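Local coordinates for 457aa long hypothetical protein (Pyrococcus horikoshii, PDB 2CSU) that is of unknown function but combines a Rossmann-type CoA-binding domain with two flavodoxin-like domains of the CoA-ligase type, at residues M133-D138 with I144-K149; F176-S181 with E195-T200; V307-E312 with E435-A440; P405-F410 with Y442-Q447. All coordinates share one frame; numbering follows the deposited sequence.

Interactions 1 and 2 touch through strand 175-181: the segments of interaction 1 bond to that strand, while interaction 2 sets its Lys178 against the end of helix 190-197. Interactions 3 and 4 lie in the third domain and share helix 434-450, which meets helix 303-314 in one and strand 406-411 in the other. The latter two are buried; the first two are only partly so, with interaction 1 running out to an exposed histidine and lysine. The chemistry follows the place: interaction 4 is purely aliphatic, interaction 3 packs an alanine and the aliphatic part of a glutamate, and interactions 1 and 2 mix apolar packing with lysine chains. None has a hydrogen bond between its own two segments.

Interaction 1: M133-D138 with I144-K149; sequences MNTHVD and ITVAKK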
# COMPACT_ATOMS: atom_id res chain seq x y z
N MSE A 133 7.13 16.06 -16.82
CA MSE A 133 6.56 15.08 -17.76
C MSE A 133 5.20 15.51 -18.32
O MSE A 133 4.39 16.16 -17.67
CB MSE A 133 6.35 13.74 -17.06
CG MSE A 133 7.42 13.37 -16.04
SE MSE A 133 7.18 11.68 -15.47
CE MSE A 133 8.50 11.62 -14.26
N ASN A 134 4.98 15.14 -19.59
CA ASN A 134 3.63 15.15 -20.15
C ASN A 134 3.30 13.79 -20.77
O ASN A 134 3.55 13.54 -21.95
CB ASN A 134 3.54 16.25 -21.21
CG ASN A 134 2.10 16.41 -21.64
OD1 ASN A 134 1.22 15.66 -21.24
ND2 ASN A 134 1.87 17.44 -22.48
N THR A 135 2.78 12.89 -19.92
CA THR A 135 2.54 11.53 -20.36
C THR A 135 1.60 11.48 -21.57
O THR A 135 1.65 10.57 -22.38
CB THR A 135 1.95 10.74 -19.19
OG1 THR A 135 0.78 11.39 -18.71
CG2 THR A 135 2.96 10.63 -18.05
N HIS A 136 0.71 12.49 -21.66
CA HIS A 136 -0.26 12.49 -22.75
C HIS A 136 0.40 12.48 -24.13
O HIS A 136 -0.14 11.99 -25.11
CB HIS A 136 -1.14 13.72 -22.59
CG HIS A 136 -2.30 13.63 -23.55
ND1 HIS A 136 -2.91 14.71 -24.09
CD2 HIS A 136 -2.94 12.48 -24.03
CE1 HIS A 136 -3.90 14.23 -24.87
NE2 HIS A 136 -3.94 12.89 -24.85
N VAL A 137 1.59 13.10 -24.19
CA VAL A 137 2.33 13.13 -25.45
C VAL A 137 3.73 12.52 -25.30
O VAL A 137 4.67 12.90 -25.99
CB VAL A 137 2.43 14.58 -25.92
CG1 VAL A 137 1.03 15.15 -26.17
CG2 VAL A 137 3.13 15.42 -24.87
N ASP A 138 3.87 11.54 -24.42
CA ASP A 138 5.12 10.83 -24.21
C ASP A 138 6.33 11.76 -24.00
O ASP A 138 7.42 11.51 -24.53
CB ASP A 138 5.40 9.87 -25.39
CG ASP A 138 4.35 8.77 -25.52
OD1 ASP A 138 4.33 8.08 -26.56
OD2 ASP A 138 3.54 8.58 -24.58
N ILE A 144 14.51 10.05 -14.84
CA ILE A 144 13.89 8.88 -14.21
C ILE A 144 12.83 8.31 -15.15
O ILE A 144 12.42 8.96 -16.11
CB ILE A 144 13.23 9.22 -12.84
CG1 ILE A 144 12.04 10.16 -13.03
CG2 ILE A 144 14.27 9.84 -11.89
CD1 ILE A 144 11.24 10.37 -11.75
N THR A 145 12.39 7.08 -14.91
CA THR A 145 11.39 6.47 -15.78
C THR A 145 10.07 7.26 -15.78
O THR A 145 9.68 7.85 -14.77
CB THR A 145 11.13 4.99 -15.37
OG1 THR A 145 10.34 4.35 -16.38
CG2 THR A 145 10.38 4.92 -14.06
N VAL A 146 9.38 7.28 -16.92
CA VAL A 146 8.12 8.01 -17.06
C VAL A 146 6.97 7.35 -16.29
O VAL A 146 6.87 6.13 -16.21
CB VAL A 146 7.72 8.16 -18.57
CG1 VAL A 146 7.18 6.84 -19.10
CG2 VAL A 146 6.71 9.27 -18.75
N ALA A 147 6.11 8.16 -15.70
CA ALA A 147 4.99 7.61 -14.96
C ALA A 147 3.97 7.09 -15.97
O ALA A 147 4.05 7.41 -17.17
CB ALA A 147 4.35 8.70 -14.08
N LYS A 148 3.03 6.28 -15.52
CA LYS A 148 2.00 5.78 -16.42
C LYS A 148 1.09 6.94 -16.79
O LYS A 148 1.06 7.96 -16.10
CB LYS A 148 1.18 4.67 -15.78
CG LYS A 148 1.89 3.33 -15.74
CD LYS A 148 0.94 2.22 -15.35
CE LYS A 148 1.53 0.85 -15.65
NZ LYS A 148 0.57 -0.23 -15.26
N LYS A 149 0.34 6.78 -17.87
CA LYS A 149 -0.58 7.82 -18.32
C LYS A 149 -1.74 8.00 -17.34
O LYS A 149 -2.24 7.06 -16.74
CB LYS A 149 -1.12 7.40 -19.69
CG LYS A 149 -1.51 8.59 -20.56
CD LYS A 149 -1.88 8.16 -21.99
CE LYS A 149 -2.43 9.32 -22.82
NZ LYS A 149 -3.83 9.57 -22.46
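Met133, present as selenomethionine, lays its selenium against the backbone of 144-149, SE standing 3.7 Å from Ala147 N. Beyond CG the chain runs straight (chi2 -172°, chi3 -177°), which carries CE on to Ile144, 3.9 Å from its CD1, the two side chains crossing at about a right angle. Val146 offers one methyl to two neighbours: its CG2 is 4.1 Å from Met133 SE and 4.0 Å from Thr135 CG2. That threonine methyl also sits 3.5 Å from Ala147 O. Further along, Lys149 passes Thr135 and comes up to His136 at the edge of the imidazole, near the ring plane, with Lys149 CE 3.4 Å from His136 CD2. The bend at the end of the lysine (chi4 -78°) keeps NZ close to the ring, but at 4.1 Å from His136 NE2 the two nitrogens do not bond. Strand residues 133-134 and the weakly bonded 148-149 join a mixed sheet, both beside strand 175-181: Met133 and Thr135 bond by their backbones to Phe179 and Ser177 in an antiparallel pairing, and Lys148 bonds to Phe176 in a parallel one. Thr135 OG1 lies within hydrogen-bonding reach of the carbonyls of Phe176 and Ser177, its one proton going to either or shared; the approach to Phe176 O is doubtfully short. Behind Thr135 the chain turns sharply, Val137 N bonding to Asn134 O at 3.0 Å, and a weak Asx-turn bond joins His136 N to Asn134 OD1. At the other end, Ala163 and Tyr167 of helix 159-171 pack on Ile144.

Interaction 2: F176-S181 with E195-T200; sequences FSKFIS and EYLADT
Lys178 carries this contact alone from the strand side, threading its long chain between Leu197, Tyr196 and Thr200 where helix 190-197 runs out. The buried, apolar part comes first: Lys178 CD rests 3.8 Å from Leu197 CD2, the two chains running antiparallel alongside one another, and Leu197 is also packed on Ala153 of the adjacent strand. Farther out, toward the partly exposed end, Tyr196 meets the lysine closely and at about a right angle. Lys178 CE lies at the edge of the phenol, near its plane, 3.6 Å from Tyr196 OH, and the hydroxyl itself is hydrogen-bonded to Asp3. The loose contact is the one with Thr200. There the lysine turns about its CD-CE bond (chi4 74°) and meets the threonine tip to tip, with Lys178 NZ 3.8 Å from Thr200 CG2, a contact of ammonium with methyl and no bond. The ammonium's charge is answered by Asp203, whose OD2 makes a salt bridge with Lys178 NZ and is also hydrogen-bonded to Thr200 OG1; one carboxylate oxygen thus ties both residues together. Strand 175-181, helix 190-197 and strand 205-210 follow one another in the chain, and both strands run parallel to strand 152-156, which lies between them, a beta-alpha-beta crossover of the kind from which flavodoxin-like folds are built.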
# COMPACT_ATOMS: atom_id res chain seq x y z
N PHE A 176 -0.10 9.74 -14.07
CA PHE A 176 -0.25 11.18 -13.98
C PHE A 176 -0.36 11.73 -15.38
O PHE A 176 0.18 11.16 -16.33
CB PHE A 176 0.98 11.80 -13.32
CG PHE A 176 1.23 11.31 -11.92
CD1 PHE A 176 0.34 11.60 -10.89
CD2 PHE A 176 2.40 10.61 -11.62
CE1 PHE A 176 0.61 11.19 -9.58
CE2 PHE A 176 2.68 10.21 -10.32
CZ PHE A 176 1.78 10.50 -9.30
N SER A 177 -1.06 12.85 -15.51
CA SER A 177 -1.17 13.52 -16.79
C SER A 177 0.15 14.27 -16.93
O SER A 177 0.88 14.13 -17.91
CB SER A 177 -2.34 14.50 -16.76
OG SER A 177 -2.43 15.15 -15.50
N LYS A 178 0.48 15.06 -15.90
CA LYS A 178 1.72 15.83 -15.92
C LYS A 178 2.45 15.69 -14.60
O LYS A 178 1.84 15.45 -13.56
CB LYS A 178 1.45 17.30 -16.21
CG LYS A 178 0.62 17.56 -17.43
CD LYS A 178 0.47 19.05 -17.67
CE LYS A 178 0.01 19.35 -19.09
NZ LYS A 178 -1.43 19.03 -19.33
N PHE A 179 3.77 15.85 -14.65
CA PHE A 179 4.64 15.77 -13.48
C PHE A 179 5.64 16.92 -13.47
O PHE A 179 6.33 17.20 -14.44
CB PHE A 179 5.38 14.43 -13.51
CG PHE A 179 6.43 14.40 -12.45
CD1 PHE A 179 6.10 13.99 -11.16
CD2 PHE A 179 7.73 14.76 -12.75
CE1 PHE A 179 7.07 13.94 -10.18
CE2 PHE A 179 8.71 14.71 -11.76
CZ PHE A 179 8.39 14.30 -10.47
N ILE A 180 5.68 17.62 -12.32
CA ILE A 180 6.57 18.76 -12.24
C ILE A 180 7.38 18.77 -10.95
O ILE A 180 6.88 19.02 -9.86
CB ILE A 180 5.73 20.04 -12.33
CG1 ILE A 180 4.98 20.08 -13.65
CG2 ILE A 180 6.65 21.27 -12.27
CD1 ILE A 180 3.52 19.63 -13.51
N SER A 181 8.67 18.43 -11.10
CA SER A 181 9.61 18.71 -10.03
C SER A 181 10.12 20.15 -10.16
O SER A 181 10.66 20.55 -11.18
CB SER A 181 10.77 17.73 -10.14
OG SER A 181 11.76 18.08 -9.18
N GLU A 195 -2.27 28.08 -12.07
CA GLU A 195 -3.02 28.93 -12.99
C GLU A 195 -3.08 28.26 -14.35
O GLU A 195 -4.14 28.18 -14.97
CB GLU A 195 -2.38 30.32 -13.12
CG GLU A 195 -2.66 31.26 -11.93
CD GLU A 195 -1.95 32.61 -12.04
OE1 GLU A 195 -0.72 32.63 -12.29
OE2 GLU A 195 -2.62 33.65 -11.87
N TYR A 196 -1.95 27.75 -14.82
CA TYR A 196 -1.94 27.09 -16.12
C TYR A 196 -2.78 25.80 -16.14
O TYR A 196 -3.57 25.58 -17.06
CB TYR A 196 -0.50 26.77 -16.50
CG TYR A 196 -0.36 25.70 -17.55
CD1 TYR A 196 -0.62 25.96 -18.90
CD2 TYR A 196 0.04 24.41 -17.19
CE1 TYR A 196 -0.48 24.97 -19.86
CE2 TYR A 196 0.18 23.41 -18.15
CZ TYR A 196 -0.08 23.70 -19.48
OH TYR A 196 0.05 22.71 -20.42
N LEU A 197 -2.61 24.96 -15.12
CA LEU A 197 -3.32 23.69 -15.02
C LEU A 197 -4.82 23.85 -14.84
O LEU A 197 -5.59 22.92 -15.11
CB LEU A 197 -2.74 22.86 -13.87
CG LEU A 197 -1.33 22.30 -14.07
CD1 LEU A 197 -0.79 21.77 -12.75
CD2 LEU A 197 -1.38 21.18 -15.11
N ALA A 198 -5.24 25.01 -14.37
CA ALA A 198 -6.66 25.26 -14.17
C ALA A 198 -7.47 25.11 -15.46
O ALA A 198 -8.65 24.77 -15.41
CB ALA A 198 -6.87 26.66 -13.59
N ASP A 199 -6.83 25.34 -16.61
CA ASP A 199 -7.56 25.27 -17.88
C ASP A 199 -7.30 24.12 -18.85
O ASP A 199 -8.03 23.97 -19.83
CB ASP A 199 -7.39 26.60 -18.64
CG ASP A 199 -8.05 27.75 -17.92
OD1 ASP A 199 -9.17 27.56 -17.41
OD2 ASP A 199 -7.44 28.84 -17.85
N THR A 200 -6.28 23.31 -18.61
CA THR A 200 -6.05 22.20 -19.51
C THR A 200 -7.23 21.24 -19.37
O THR A 200 -8.06 21.39 -18.47
CB THR A 200 -4.75 21.44 -19.16
OG1 THR A 200 -4.69 21.26 -17.74
CG2 THR A 200 -3.53 22.20 -19.64

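Interaction 3: V307-E312 with E435-A440; sequences VLTADE and EDVASA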
# COMPACT_ATOMS: atom_id res chain seq x y z
N VAL A 307 -17.37 -3.40 6.80
CA VAL A 307 -17.41 -2.72 8.10
C VAL A 307 -16.22 -1.78 8.21
O VAL A 307 -16.36 -0.63 8.61
CB VAL A 307 -17.41 -3.72 9.27
CG1 VAL A 307 -18.46 -4.79 9.03
CG2 VAL A 307 -16.04 -4.33 9.45
N LEU A 308 -15.04 -2.26 7.82
CA LEU A 308 -13.86 -1.41 7.86
C LEU A 308 -14.10 -0.20 6.96
O LEU A 308 -13.84 0.93 7.37
CB LEU A 308 -12.63 -2.18 7.37
CG LEU A 308 -12.05 -3.22 8.32
CD1 LEU A 308 -10.89 -3.93 7.65
CD2 LEU A 308 -11.60 -2.54 9.61
N THR A 309 -14.61 -0.43 5.75
CA THR A 309 -14.86 0.71 4.88
C THR A 309 -15.90 1.66 5.48
O THR A 309 -15.79 2.88 5.34
CB THR A 309 -15.37 0.30 3.49
OG1 THR A 309 -14.41 -0.57 2.85
CG2 THR A 309 -15.57 1.53 2.65
N ALA A 310 -16.92 1.11 6.13
CA ALA A 310 -17.93 1.97 6.74
C ALA A 310 -17.26 2.83 7.81
O ALA A 310 -17.45 4.03 7.85
CB ALA A 310 -19.06 1.14 7.33
N ASP A 311 -16.46 2.22 8.68
CA ASP A 311 -15.76 2.97 9.72
C ASP A 311 -14.99 4.14 9.11
O ASP A 311 -15.17 5.28 9.51
CB ASP A 311 -14.76 2.07 10.46
CG ASP A 311 -15.39 1.30 11.63
OD1 ASP A 311 -16.53 1.62 12.02
OD2 ASP A 311 -14.72 0.37 12.15
N GLU A 312 -14.14 3.83 8.13
CA GLU A 312 -13.31 4.82 7.46
C GLU A 312 -14.08 5.99 6.88
O GLU A 312 -13.61 7.13 6.91
CB GLU A 312 -12.48 4.16 6.35
CG GLU A 312 -11.38 3.25 6.85
CD GLU A 312 -10.35 3.99 7.71
OE1 GLU A 312 -10.18 5.22 7.55
OE2 GLU A 312 -9.70 3.32 8.54
N GLU A 435 -9.29 2.51 3.86
CA GLU A 435 -8.99 3.93 4.09
C GLU A 435 -8.79 4.72 2.81
O GLU A 435 -9.13 5.90 2.74
CB GLU A 435 -7.75 4.08 4.99
CG GLU A 435 -6.51 3.34 4.52
CD GLU A 435 -6.49 1.90 4.97
OE1 GLU A 435 -7.59 1.28 5.00
OE2 GLU A 435 -5.39 1.40 5.29
N ASP A 436 -8.25 4.06 1.79
CA ASP A 436 -8.01 4.72 0.51
C ASP A 436 -9.30 5.07 -0.23
O ASP A 436 -9.45 6.19 -0.72
CB ASP A 436 -7.14 3.82 -0.38
CG ASP A 436 -5.67 3.81 0.05
OD1 ASP A 436 -4.84 3.18 -0.64
OD2 ASP A 436 -5.34 4.44 1.07
N VAL A 437 -10.23 4.13 -0.31
CA VAL A 437 -11.49 4.40 -0.99
C VAL A 437 -12.26 5.46 -0.18
O VAL A 437 -12.93 6.32 -0.75
CB VAL A 437 -12.33 3.08 -1.19
CG1 VAL A 437 -12.70 2.46 0.14
CG2 VAL A 437 -13.57 3.35 -2.05
N ALA A 438 -12.14 5.42 1.15
CA ALA A 438 -12.82 6.41 2.00
C ALA A 438 -12.25 7.80 1.74
O ALA A 438 -12.98 8.78 1.68
CB ALA A 438 -12.65 6.05 3.51
N SER A 439 -10.93 7.89 1.58
CA SER A 439 -10.32 9.19 1.31
C SER A 439 -10.82 9.74 -0.00
O SER A 439 -11.08 10.94 -0.13
CB SER A 439 -8.79 9.07 1.26
OG SER A 439 -8.27 8.67 2.51
N ALA A 440 -10.96 8.86 -0.99
CA ALA A 440 -11.43 9.26 -2.31
C ALA A 440 -12.85 9.74 -2.22
O ALA A 440 -13.22 10.75 -2.83
CB ALA A 440 -11.32 8.09 -3.30
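Glu312 and Ala438 bring helices 303-314 and 434-450 together in the flavodoxin-like third domain, an alpha/beta fold in which these two helices lie next to each other. The local axes pass 8.5 Å apart at a crossing angle of -40°. The closest point is Glu312 CB against Ala438 CB, 3.4 Å apart, a tight, close-packed approach that the small alanine permits. From there Glu312 does not stretch out: it bends at chi2 (-61°), folding its chain along the start of the other helix, with CG 3.7 Å from Glu435 CA and OE1 3.7 Å from Glu435 CB. Glu435 turns its CG into the crowded position between backbone N and carbonyl carbon (chi1 53°). The two glutamate chains run abreast, heading in roughly one direction. Their nearest oxygens, Glu312 OE2 and Glu435 OE1, remain 4.6 Å apart; the repulsion expected between like charges is probably eased by Lys315, in a salt bridge with Glu312 OE1. Glu435 also packs on Thr275 of the second subunit. Alongside, Thr309 gives its methyl to Val437, CG2 to CG1 at 3.9 Å, while its hydroxyl bonds back to Pro305 O. Within helix 434-450, Glu435 O accepts two bonds, from Ser439 N and, at 2.9 Å, from Ser439 OG, which arrive from opposite faces of the carbonyl plane.

Interaction 4: P405-F410 with Y442-Q447; sequences PVLAMF and YALVEQ
This is a small, buried, wholly aliphatic helix-on-sheet contact in the third domain, where Leu444 of helix 434-450 rests on Pro405, just ahead of strand 406-411, and Leu407 near its start. One methyl does all the work on the helix side. Leu444 CD1 stands 3.9 Å from Pro405 CB and the same 3.9 Å from Leu407 CD1, and Leu407 CD2 is equally near it, so that the methyl sits over the fork of Leu407 while touching the proline ring at its CB. The two leucines reach toward each other tip to tip. In Leu444, CD1 is anti to CA (chi2 159°), which makes this methyl lead; Leu407 meets it with both of its own. Because the side chains meet by their ends, the backbones stay well apart: even the nearest alpha carbons, Pro405 CA and Leu444 CA, are 8.1 Å from each other. The buried surface is correspondingly modest, 120 Å² for both sides together, and Leu444 supplies more than half of it. No polar atom takes part, and the contact depends on shape and on exclusion of water. On the strand side, Pro405 can only accept, through its carbonyl, in its backbone bond with Leu372, and Leu407 pairs with Leu372 and Ala374. Around this point Met371 of strand 371-377 touches Pro405, Leu407 and Leu444 alike, while Val437, Ala440 and Ala441, earlier on the same helix, continue its cover over Leu407; strand 406-411 itself runs parallel between strands 371-377 and 430-431.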
# COMPACT_ATOMS: atom_id res chain seq x y z
N PRO A 405 -21.01 9.41 -8.78
CA PRO A 405 -19.66 8.84 -8.70
C PRO A 405 -19.69 7.39 -8.22
O PRO A 405 -20.49 7.02 -7.36
CB PRO A 405 -18.96 9.76 -7.70
CG PRO A 405 -20.09 10.19 -6.79
CD PRO A 405 -21.20 10.47 -7.78
N VAL A 406 -18.82 6.57 -8.81
CA VAL A 406 -18.69 5.18 -8.43
C VAL A 406 -17.24 4.84 -8.07
O VAL A 406 -16.31 5.07 -8.84
CB VAL A 406 -19.15 4.32 -9.60
CG1 VAL A 406 -18.94 2.84 -9.28
CG2 VAL A 406 -20.62 4.56 -9.88
N LEU A 407 -17.06 4.33 -6.84
CA LEU A 407 -15.73 3.94 -6.41
C LEU A 407 -15.64 2.43 -6.17
O LEU A 407 -16.61 1.78 -5.80
CB LEU A 407 -15.41 4.69 -5.12
CG LEU A 407 -15.47 6.21 -5.31
CD1 LEU A 407 -15.10 6.97 -4.03
CD2 LEU A 407 -14.51 6.70 -6.39
N ALA A 408 -14.45 1.88 -6.45
CA ALA A 408 -14.28 0.45 -6.26
C ALA A 408 -13.14 0.15 -5.28
O ALA A 408 -12.14 0.85 -5.21
CB ALA A 408 -13.99 -0.19 -7.62
N MSE A 409 -13.36 -0.90 -4.48
CA MSE A 409 -12.28 -1.42 -3.66
C MSE A 409 -12.18 -2.94 -3.81
O MSE A 409 -13.01 -3.69 -3.30
CB MSE A 409 -12.55 -1.05 -2.21
CG MSE A 409 -11.29 -1.08 -1.35
SE MSE A 409 -11.38 -2.31 -0.04
CE MSE A 409 -9.94 -3.28 -0.52
N PHE A 410 -11.17 -3.36 -4.57
CA PHE A 410 -11.05 -4.78 -4.89
C PHE A 410 -9.86 -5.43 -4.19
O PHE A 410 -8.78 -4.86 -4.07
CB PHE A 410 -10.91 -4.92 -6.40
CG PHE A 410 -12.26 -5.09 -7.03
CD1 PHE A 410 -13.27 -4.18 -6.74
CD2 PHE A 410 -12.49 -6.14 -7.90
CE1 PHE A 410 -14.51 -4.32 -7.34
CE2 PHE A 410 -13.74 -6.28 -8.50
CZ PHE A 410 -14.75 -5.37 -8.22
N TYR A 442 -14.29 10.95 0.33
CA TYR A 442 -14.24 12.22 1.05
C TYR A 442 -13.84 13.35 0.10
O TYR A 442 -14.44 14.42 0.13
CB TYR A 442 -13.23 12.15 2.20
CG TYR A 442 -12.92 13.50 2.81
CD1 TYR A 442 -13.82 14.13 3.66
CD2 TYR A 442 -11.73 14.17 2.50
CE1 TYR A 442 -13.56 15.40 4.20
CE2 TYR A 442 -11.45 15.43 3.02
CZ TYR A 442 -12.37 16.04 3.87
OH TYR A 442 -12.12 17.29 4.37
N ALA A 443 -12.84 13.12 -0.73
CA ALA A 443 -12.39 14.16 -1.65
C ALA A 443 -13.48 14.57 -2.63
O ALA A 443 -13.60 15.74 -2.97
CB ALA A 443 -11.14 13.71 -2.41
N LEU A 444 -14.29 13.61 -3.06
CA LEU A 444 -15.38 13.89 -4.00
C LEU A 444 -16.48 14.76 -3.38
O LEU A 444 -16.99 15.69 -4.01
CB LEU A 444 -15.97 12.58 -4.54
CG LEU A 444 -15.24 11.90 -5.72
CD1 LEU A 444 -15.60 10.42 -5.81
CD2 LEU A 444 -15.59 12.61 -7.02
N VAL A 445 -16.84 14.47 -2.13
CA VAL A 445 -17.88 15.26 -1.47
C VAL A 445 -17.38 16.68 -1.19
O VAL A 445 -18.07 17.65 -1.48
CB VAL A 445 -18.36 14.59 -0.16
CG1 VAL A 445 -19.25 15.54 0.63
CG2 VAL A 445 -19.12 13.34 -0.47
N GLU A 446 -16.16 16.80 -0.65
CA GLU A 446 -15.60 18.11 -0.34
C GLU A 446 -15.49 19.00 -1.58
O GLU A 446 -15.76 20.20 -1.51
CB GLU A 446 -14.23 17.97 0.32
CG GLU A 446 -14.25 18.09 1.83
CD GLU A 446 -14.64 19.49 2.33
OE1 GLU A 446 -14.97 19.63 3.53
OE2 GLU A 446 -14.61 20.44 1.53
N GLN A 447 -15.08 18.42 -2.70
CA GLN A 447 -14.98 19.27 -3.89
C GLN A 447 -16.35 19.70 -4.40
O GLN A 447 -16.53 20.76 -5.01
CB GLN A 447 -14.23 18.48 -4.96
CG GLN A 447 -14.17 19.21 -6.31
CD GLN A 447 -13.34 20.46 -6.17
OE1 GLN A 447 -12.80 20.79 -5.13
NE2 GLN A 447 -13.26 21.19 -7.30